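Local coordinates for protein trans-4-hydroxy-L-proline dehydratase (Clostridioides difficile 70-100-2010, PDB 6VXC) that catalyses, as a glycyl radical enzyme, the dehydration of trans-4-hydroxy-L-proline to delta(1)-pyrroline-5-carboxylate in the anaerobic breakdown of hydroxyproline, at residues L601-D605 / A606-G610; R146-R149 / D150-I153. One frame throughout, in Å; residues are numbered along the deposited sequence.

Interaction 1 (L601-D605 / A606-G610); sequences LKALD and ANFEG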
ATOM      1  N   LEU A 601     -34.611  15.075  -0.419  1.00 16.22           N
ATOM      2  CA  LEU A 601     -34.544  13.857  -1.212  1.00 15.95           C
ATOM      3  C   LEU A 601     -34.924  14.117  -2.667  1.00 17.01           C
ATOM      4  O   LEU A 601     -34.353  13.506  -3.576  1.00 17.81           O
ATOM      5  CB  LEU A 601     -35.434  12.786  -0.586  1.00 17.52           C
ATOM      6  CG  LEU A 601     -34.984  12.375   0.823  1.00 24.03           C
ATOM      7  CD1 LEU A 601     -35.918  11.333   1.409  1.00 24.92           C
ATOM      8  CD2 LEU A 601     -33.558  11.852   0.824  1.00 21.88           C
ATOM      9  N   LYS A 602     -35.915  14.985  -2.908  1.00 15.40           N
ATOM     10  CA  LYS A 602     -36.222  15.377  -4.281  1.00 16.61           C
ATOM     11  C   LYS A 602     -35.037  16.077  -4.929  1.00 14.54           C
ATOM     12  O   LYS A 602     -34.714  15.820  -6.091  1.00 15.73           O
ATOM     13  CB  LYS A 602     -37.453  16.284  -4.328  1.00 18.84           C
ATOM     14  CG  LYS A 602     -38.787  15.620  -3.967  1.00 16.77           C
ATOM     15  CD  LYS A 602     -39.904  16.659  -4.043  1.00 23.68           C
ATOM     16  CE  LYS A 602     -41.242  16.106  -3.572  1.00 33.54           C
ATOM     17  NZ  LYS A 602     -41.633  14.871  -4.292  1.00 37.02           N
ATOM     18  N   ALA A 603     -34.386  16.975  -4.188  1.00 16.57           N
ATOM     19  CA  ALA A 603     -33.230  17.685  -4.725  1.00 15.82           C
ATOM     20  C   ALA A 603     -32.119  16.712  -5.110  1.00 16.57           C
ATOM     21  O   ALA A 603     -31.543  16.809  -6.198  1.00 19.71           O
ATOM     22  CB  ALA A 603     -32.736  18.707  -3.703  1.00 15.26           C
ATOM     23  N   LEU A 604     -31.815  15.754  -4.236  1.00 15.15           N
ATOM     24  CA  LEU A 604     -30.776  14.779  -4.548  1.00 17.27           C
ATOM     25  C   LEU A 604     -31.137  13.980  -5.797  1.00 21.06           C
ATOM     26  O   LEU A 604     -30.306  13.792  -6.693  1.00 20.33           O
ATOM     27  CB  LEU A 604     -30.547  13.852  -3.346  1.00 15.15           C
ATOM     28  CG  LEU A 604     -30.100  14.515  -2.034  1.00 16.04           C
ATOM     29  CD1 LEU A 604     -29.911  13.493  -0.919  1.00 15.93           C
ATOM     30  CD2 LEU A 604     -28.833  15.362  -2.226  1.00 12.03           C
ATOM     31  N   ASP A 605     -32.390  13.514  -5.880  1.00 19.69           N
ATOM     32  CA  ASP A 605     -32.802  12.720  -7.032  1.00 19.79           C
ATOM     33  C   ASP A 605     -32.686  13.506  -8.332  1.00 18.73           C
ATOM     34  O   ASP A 605     -32.371  12.933  -9.375  1.00 21.16           O
ATOM     35  CB  ASP A 605     -34.230  12.221  -6.833  1.00 25.85           C
ATOM     36  CG  ASP A 605     -34.654  11.241  -7.907  1.00 30.97           C
ATOM     37  OD1 ASP A 605     -34.113  10.115  -7.936  1.00 37.61           O
ATOM     38  OD2 ASP A 605     -35.522  11.602  -8.722  1.00 37.74           O
ATOM     39  N   ALA A 606     -32.887  14.815  -8.281  1.00 17.81           N
ATOM     40  CA  ALA A 606     -32.779  15.666  -9.453  1.00 19.24           C
ATOM     41  C   ALA A 606     -31.360  16.182  -9.674  1.00 19.01           C
ATOM     42  O   ALA A 606     -31.153  17.065 -10.518  1.00 19.43           O
ATOM     43  CB  ALA A 606     -33.750  16.841  -9.329  1.00 16.75           C
ATOM     44  N   ASN A 607     -30.381  15.672  -8.928  1.00 17.51           N
ATOM     45  CA  ASN A 607     -29.019  16.191  -9.004  1.00 16.89           C
ATOM     46  C   ASN A 607     -29.018  17.709  -8.824  1.00 15.97           C
ATOM     47  O   ASN A 607     -28.239  18.421  -9.454  1.00 18.45           O
ATOM     48  CB  ASN A 607     -28.335  15.787 -10.319  1.00 18.48           C
ATOM     49  CG  ASN A 607     -26.807  15.763 -10.202  1.00 18.73           C
ATOM     50  OD1 ASN A 607     -26.260  15.604  -9.100  1.00 17.50           O
ATOM     51  ND2 ASN A 607     -26.119  15.922 -11.329  1.00 15.02           N
ATOM     52  N   PHE A 608     -29.921  18.201  -7.976  1.00 15.92           N
ATOM     53  CA  PHE A 608     -30.130  19.605  -7.634  1.00 17.11           C
ATOM     54  C   PHE A 608     -30.685  20.427  -8.789  1.00 18.70           C
ATOM     55  O   PHE A 608     -30.853  21.640  -8.649  1.00 21.32           O
ATOM     56  CB  PHE A 608     -28.849  20.250  -7.101  1.00 16.67           C
ATOM     57  CG  PHE A 608     -28.426  19.701  -5.762  1.00 17.10           C
ATOM     58  CD1 PHE A 608     -29.036  20.135  -4.597  1.00 14.41           C
ATOM     59  CD2 PHE A 608     -27.438  18.737  -5.673  1.00 15.25           C
ATOM     60  CE1 PHE A 608     -28.659  19.641  -3.382  1.00 15.50           C
ATOM     61  CE2 PHE A 608     -27.049  18.234  -4.445  1.00 12.52           C
ATOM     62  CZ  PHE A 608     -27.660  18.689  -3.299  1.00 13.22           C
ATOM     63  N   GLU A 609     -30.984  19.802  -9.919  1.00 20.72           N
ATOM     64  CA  GLU A 609     -31.635  20.471 -11.029  1.00 21.08           C
ATOM     65  C   GLU A 609     -33.013  20.945 -10.600  1.00 22.21           C
ATOM     66  O   GLU A 609     -33.839  20.149 -10.154  1.00 20.92           O
ATOM     67  CB  GLU A 609     -31.725  19.493 -12.189  1.00 29.27           C
ATOM     68  CG  GLU A 609     -31.376  20.061 -13.519  1.00 34.91           C
ATOM     69  CD  GLU A 609     -31.136  18.970 -14.544  1.00 33.88           C
ATOM     70  OE1 GLU A 609     -32.112  18.491 -15.160  1.00 39.39           O
ATOM     71  OE2 GLU A 609     -29.957  18.577 -14.707  1.00 36.91           O
ATOM     72  N   GLY A 610     -33.249  22.249 -10.701  1.00 19.96           N
ATOM     73  CA  GLY A 610     -34.470  22.805 -10.194  1.00 17.48           C
ATOM     74  C   GLY A 610     -34.458  23.041  -8.705  1.00 21.95           C
ATOM     75  O   GLY A 610     -35.473  23.476  -8.156  1.00 24.46           O
TER
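F608 turns its ring back against the last turn of helix 597-605, where it meets L604 and A603. L604 and F608 lie side by side and point the same way: branch CD2 of L604 comes obliquely to the ring's far end, 3.7 Å from F608 CZ. The methyl of A603 reaches the same ring, also obliquely, with its CB 4.1 Å from F608 CD1. With CG anti to the carbonyl carbon (chi1 -68°), the F608 ring is carried to the side where A603 and L604 lie. L683, from a later loop, also packs on F608. The backbone is tied alongside these apolar contacts. F608 N donates to A603 O at 2.8 Å with an N-H...O angle of 158°, and this carbonyl oxygen also sits 4.3 Å above the ring plane, displaced toward the rim. N607 N bonds L604 O at 2.9 Å, approaching from above the carbonyl plane, not along a lone pair. One step earlier, A606 N still makes a helical bond to K602 O (3.0 Å), with a weak second one to A603 O. N607 starts away from the helix, and its OD1 accepts from the backbone N of C684. A type I' turn, A606 to E609, carries the chain onward. The nested pair of backbone bonds, F608 to A603 around N607 to L604, with N607 at positive phi as the C-prime residue, is the Schellman motif that ends an alpha-helix.

Interaction 2 (R146-R149 / D150-I153); sequences RQTR and DKII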
ATOM      1  N   ARG A 146      -8.411 -23.654 -10.975  1.00 18.24           N
ATOM      2  CA  ARG A 146      -7.642 -23.677  -9.740  1.00 18.30           C
ATOM      3  C   ARG A 146      -7.484 -22.308  -9.079  1.00 17.41           C
ATOM      4  O   ARG A 146      -7.257 -22.250  -7.871  1.00 19.75           O
ATOM      5  CB  ARG A 146      -6.254 -24.278  -9.999  1.00 17.44           C
ATOM      6  CG  ARG A 146      -6.275 -25.776 -10.286  1.00 16.84           C
ATOM      7  CD  ARG A 146      -4.876 -26.311 -10.577  1.00 21.58           C
ATOM      8  NE  ARG A 146      -4.826 -27.772 -10.519  1.00 21.52           N
ATOM      9  CZ  ARG A 146      -5.134 -28.597 -11.516  1.00 23.05           C
ATOM     10  NH1 ARG A 146      -5.504 -28.121 -12.691  1.00 19.24           N
ATOM     11  NH2 ARG A 146      -5.060 -29.917 -11.326  1.00 22.65           N
ATOM     12  N   GLN A 147      -7.622 -21.222  -9.827  1.00 16.80           N
ATOM     13  CA  GLN A 147      -7.353 -19.886  -9.299  1.00 16.33           C
ATOM     14  C   GLN A 147      -8.172 -19.580  -8.048  1.00 16.90           C
ATOM     15  O   GLN A 147      -9.358 -19.900  -7.966  1.00 16.48           O
ATOM     16  CB  GLN A 147      -7.661 -18.852 -10.375  1.00 16.60           C
ATOM     17  CG  GLN A 147      -9.087 -18.933 -10.892  1.00 20.59           C
ATOM     18  CD  GLN A 147      -9.347 -17.936 -12.009  1.00 21.32           C
ATOM     19  OE1 GLN A 147      -8.917 -16.783 -11.932  1.00 22.37           O
ATOM     20  NE2 GLN A 147     -10.023 -18.388 -13.071  1.00 19.04           N
ATOM     21  N   THR A 148      -7.542 -18.916  -7.074  1.00 16.23           N
ATOM     22  CA  THR A 148      -8.267 -18.590  -5.849  1.00 15.47           C
ATOM     23  C   THR A 148      -9.403 -17.604  -6.092  1.00 14.56           C
ATOM     24  O   THR A 148     -10.348 -17.572  -5.305  1.00 13.73           O
ATOM     25  CB  THR A 148      -7.336 -18.008  -4.772  1.00 16.64           C
ATOM     26  OG1 THR A 148      -6.621 -16.891  -5.304  1.00 17.85           O
ATOM     27  CG2 THR A 148      -6.356 -19.062  -4.253  1.00 17.09           C
ATOM     28  N   ARG A 149      -9.341 -16.800  -7.151  1.00 16.32           N
ATOM     29  CA  ARG A 149     -10.402 -15.824  -7.350  1.00 18.55           C
ATOM     30  C   ARG A 149     -11.752 -16.519  -7.518  1.00 18.32           C
ATOM     31  O   ARG A 149     -12.777 -16.031  -7.028  1.00 16.90           O
ATOM     32  CB  ARG A 149     -10.110 -14.919  -8.549  1.00 17.58           C
ATOM     33  CG  ARG A 149     -11.136 -13.774  -8.645  1.00 18.06           C
ATOM     34  CD  ARG A 149     -10.923 -12.785  -9.781  1.00 16.33           C
ATOM     35  NE  ARG A 149     -11.789 -11.623  -9.593  1.00 15.53           N
ATOM     36  CZ  ARG A 149     -13.079 -11.567  -9.908  1.00 18.64           C
ATOM     37  NH1 ARG A 149     -13.676 -12.617 -10.459  1.00 19.94           N
ATOM     38  NH2 ARG A 149     -13.771 -10.462  -9.659  1.00 15.05           N
ATOM     39  N   ASP A 150     -11.774 -17.660  -8.210  1.00 21.43           N
ATOM     40  CA  ASP A 150     -13.039 -18.374  -8.381  1.00 23.16           C
ATOM     41  C   ASP A 150     -13.472 -19.055  -7.088  1.00 17.85           C
ATOM     42  O   ASP A 150     -14.662 -19.088  -6.773  1.00 22.34           O
ATOM     43  CB  ASP A 150     -12.934 -19.368  -9.540  1.00 25.17           C
ATOM     44  CG  ASP A 150     -13.001 -18.673 -10.904  1.00 26.50           C
ATOM     45  OD1 ASP A 150     -13.357 -17.469 -10.943  1.00 31.40           O
ATOM     46  OD2 ASP A 150     -12.702 -19.321 -11.931  1.00 30.48           O
ATOM     47  N   LYS A 151     -12.523 -19.586  -6.317  1.00 19.65           N
ATOM     48  CA  LYS A 151     -12.848 -20.091  -4.986  1.00 16.34           C
ATOM     49  C   LYS A 151     -13.526 -19.020  -4.132  1.00 19.49           C
ATOM     50  O   LYS A 151     -14.479 -19.307  -3.403  1.00 19.45           O
ATOM     51  CB  LYS A 151     -11.575 -20.592  -4.313  1.00 18.49           C
ATOM     52  CG  LYS A 151     -10.940 -21.754  -5.056  1.00 20.59           C
ATOM     53  CD  LYS A 151      -9.582 -22.156  -4.533  1.00 22.36           C
ATOM     54  CE  LYS A 151      -9.058 -23.319  -5.383  1.00 22.03           C
ATOM     55  NZ  LYS A 151      -7.644 -23.569  -5.072  1.00 33.63           N
ATOM     56  N   ILE A 152     -13.043 -17.781  -4.206  1.00 17.63           N
ATOM     57  CA  ILE A 152     -13.629 -16.704  -3.414  1.00 13.46           C
ATOM     58  C   ILE A 152     -15.015 -16.342  -3.935  1.00 14.68           C
ATOM     59  O   ILE A 152     -16.005 -16.368  -3.193  1.00 14.63           O
ATOM     60  CB  ILE A 152     -12.693 -15.485  -3.412  1.00 15.04           C
ATOM     61  CG1 ILE A 152     -11.420 -15.835  -2.653  1.00 14.64           C
ATOM     62  CG2 ILE A 152     -13.396 -14.268  -2.827  1.00 13.79           C
ATOM     63  CD1 ILE A 152     -10.337 -14.800  -2.805  1.00 18.22           C
ATOM     64  N   ILE A 153     -15.102 -15.994  -5.219  1.00 14.00           N
ATOM     65  CA  ILE A 153     -16.362 -15.494  -5.761  1.00 15.64           C
ATOM     66  C   ILE A 153     -17.461 -16.530  -5.592  1.00 16.05           C
ATOM     67  O   ILE A 153     -18.588 -16.198  -5.221  1.00 17.33           O
ATOM     68  CB  ILE A 153     -16.196 -15.066  -7.233  1.00 18.56           C
ATOM     69  CG1 ILE A 153     -15.289 -13.841  -7.339  1.00 22.68           C
ATOM     70  CG2 ILE A 153     -17.532 -14.662  -7.826  1.00 23.00           C
ATOM     71  CD1 ILE A 153     -15.839 -12.613  -6.613  1.00 19.24           C
TER
HETATM   72  O   HOH W   1     -12.616 -14.919 -11.638  1.00 24.32           O
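R149 sends CG anti to its own nitrogen (chi1 -173°) and runs extended to NE, which lays its guanidinium alongside I153, one helical turn on. The two side chains point the same way. I153 CG1, placed beside its backbone N, lies over one face of the guanidinium, 3.7 Å from R149 NH1. At the edge of that flat group, and in its plane, a water accepts from R149 NH1 at 2.8 Å and donates to D150 OD1 at 2.7 Å. The opposite charges are thus joined through the water, R149 NH1 and D150 OD1 themselves being 4.9 Å apart. The stronger tie of R149 is a salt bridge from NH2 to E174.

Q147 is the N-cap residue of helix 148-155, and its O takes a weak bond from D150 N. Its CG stands between the backbone N and the carbonyl carbon (chi1 57°), bringing the amide close to the D150 carboxylate: Q147 NE2 lies 3.1 Å from D150 OD2, with the two planes 46° apart. The amide is anchored at both ends elsewhere, OE1 by C108 N and NE2 by K144 O. Regular helical bonding follows, from I152 N to T148 O and, at 2.9 Å and almost straight, from I153 N to R149 O.

K151 stretches back along the helix start, its chain extended beyond CG, past T148 to a weak bond between NZ and R146 O (3.1 Å). The guanidinium of R146 is engaged elsewhere, its NH2 in a salt bridge with E59. CG1 of I152 lies 3.3 Å from T148 O, and the I152 side chain also packs on I531 and I534 of helix 506-538.

In the fold
From the N terminus, the chain first reaches interaction 2, where 146-149 leads into 150-153 and opens the short helix 148-155; its surroundings join this helix to helices 158-166 and 506-538 and to the 105-108 region. More than 440 residues later, interaction 1 closes helix 597-605 and turns the chain toward helix 612-620, beside the loop holding L683 and C684. Each contact is local, closing no long loop. They follow in series, neither nested nor crossed. The centres of interactions 1 and 2 are about 41 Å apart, and the nearest atoms of interactions 1 and 2 about 29 Å. One marks a helix start, the other a helix end, within the same PFL-like part of the chain and away from the probable active-site cysteine and glutamate and the radical glycine.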